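Side-chain contact in arsenate reductase (arsC) (Archaeoglobus fulgidus, PDB 1Y1L), which probably reduces arsenate to arsenite for arsenical detoxification, and belongs to the low molecular weight phosphotyrosine protein phosphatase family: residues 6-9 with 10-14. Numbering follows the deposited sequence.
Sequences CIHN and TARSV. With CD (cadmium ion), chain E.
Cys6 faces Ser13 where strand 2-6 gives way to the loop before helix 12-21. The two side chains are modelled too close, so the exact place of SG is doubtful. Its chi1 of 90° sets the sulfur between Cys6 N and its carbonyl carbon, on the side of Ser13 and the backbone N of Asn9. There it may take a weak, doubtful hydrogen bond from that N. Val76 of strand 73-77 packs on Cys6 from within the sheet.

His8 is partly exposed. A cadmium ion is modelled 2.3 Å from His8 ND1 and 2.4 Å from His8 NE2. Both nitrogens of one ring lie this near because the ion sits over the imidazole, close to its carbons as well. This is not sound in-plane coordination, and the placing of the ion against the ring is doubtful at this resolution. Glu35 of the second subunit also binds this ion, which links the two chains. His8 NE2 lies 4.4 Å from Arg12 NH2, with the two flat groups oblique to each other. Arg12 is anchored on its other terminal nitrogen, NH1, by a salt bridge to Glu78.

Asn9 reaches over the start of the helix. Its CG is anti to the backbone N (chi1 179°), which carries the amide past Ser13 to Val14. Asn9 ND2 comes 3.2 Å from Ser13 CB and 3.5 Å from Val14 CG2. The Asn9 and Val14 side chains cross at about a right angle. Asn9 OD1 accepts a hydrogen bond from the backbone N of Arg60, which ties the loop to a distant part of the chain.

A cysteine ending a strand, then a tight loop and an arginine and serine at a helix start, form the CX5R(S/T) phosphate-binding loop of low molecular weight phosphatases, here probably the arsenate pocket.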
# COMPACT_ATOMS: atom_id res chain seq x y z
N CYS A 6 -0.93 -16.36 2.12
CA CYS A 6 -2.25 -16.11 1.57
C CYS A 6 -3.14 -15.83 2.79
O CYS A 6 -2.63 -15.64 3.90
CB CYS A 6 -2.77 -17.30 0.75
SG CYS A 6 -3.68 -18.53 1.72
N ILE A 7 -4.45 -15.74 2.59
CA ILE A 7 -5.33 -15.45 3.70
C ILE A 7 -5.38 -16.59 4.70
O ILE A 7 -4.64 -16.61 5.68
CB ILE A 7 -6.76 -15.16 3.25
CG1 ILE A 7 -6.82 -13.93 2.34
CG2 ILE A 7 -7.66 -14.96 4.46
CD1 ILE A 7 -8.19 -13.69 1.77
N HIS A 8 -6.26 -17.54 4.45
CA HIS A 8 -6.48 -18.67 5.34
C HIS A 8 -5.36 -19.74 5.45
O HIS A 8 -5.33 -20.48 6.43
CB HIS A 8 -7.88 -19.22 5.08
CG HIS A 8 -8.15 -19.56 3.63
ND1 HIS A 8 -8.91 -20.65 3.26
CD2 HIS A 8 -7.75 -18.98 2.47
CE1 HIS A 8 -8.94 -20.74 1.94
NE2 HIS A 8 -8.26 -19.73 1.44
N ASN A 9 -4.40 -19.76 4.52
CA ASN A 9 -3.28 -20.72 4.55
C ASN A 9 -3.66 -22.20 4.69
O ASN A 9 -3.32 -22.86 5.68
CB ASN A 9 -2.26 -20.37 5.65
CG ASN A 9 -1.10 -21.37 5.73
OD1 ASN A 9 -0.48 -21.54 6.78
ND2 ASN A 9 -0.82 -22.06 4.62
N THR A 10 -4.30 -22.75 3.66
CA THR A 10 -4.72 -24.13 3.72
C THR A 10 -4.40 -24.88 2.43
O THR A 10 -4.13 -26.08 2.46
CB THR A 10 -6.24 -24.21 4.01
OG1 THR A 10 -6.54 -23.63 5.29
CG2 THR A 10 -6.71 -25.62 4.02
N ALA A 11 -4.37 -24.16 1.31
CA ALA A 11 -4.10 -24.77 0.02
C ALA A 11 -2.95 -24.15 -0.77
O ALA A 11 -1.82 -24.65 -0.73
CB ALA A 11 -5.36 -24.75 -0.82
N ARG A 12 -3.25 -23.10 -1.53
CA ARG A 12 -2.27 -22.40 -2.37
C ARG A 12 -0.95 -22.11 -1.66
O ARG A 12 0.13 -22.39 -2.18
CB ARG A 12 -2.86 -21.10 -2.91
CG ARG A 12 -4.22 -21.28 -3.51
CD ARG A 12 -4.55 -20.24 -4.56
NE ARG A 12 -4.85 -18.91 -4.02
CZ ARG A 12 -5.76 -18.65 -3.08
NH1 ARG A 12 -5.95 -17.40 -2.68
NH2 ARG A 12 -6.45 -19.63 -2.52
N SER A 13 -1.04 -21.51 -0.49
CA SER A 13 0.13 -21.17 0.29
C SER A 13 0.98 -22.40 0.38
O SER A 13 2.16 -22.41 0.01
CB SER A 13 -0.32 -20.77 1.68
OG SER A 13 -1.56 -20.07 1.61
N VAL A 14 0.34 -23.47 0.81
CA VAL A 14 1.00 -24.75 0.98
C VAL A 14 1.49 -25.37 -0.32
O VAL A 14 2.48 -26.07 -0.32
CB VAL A 14 0.07 -25.74 1.68
CG1 VAL A 14 0.82 -27.03 1.97
CG2 VAL A 14 -0.51 -25.13 2.95
CD CD E . -10.09 -18.82 2.66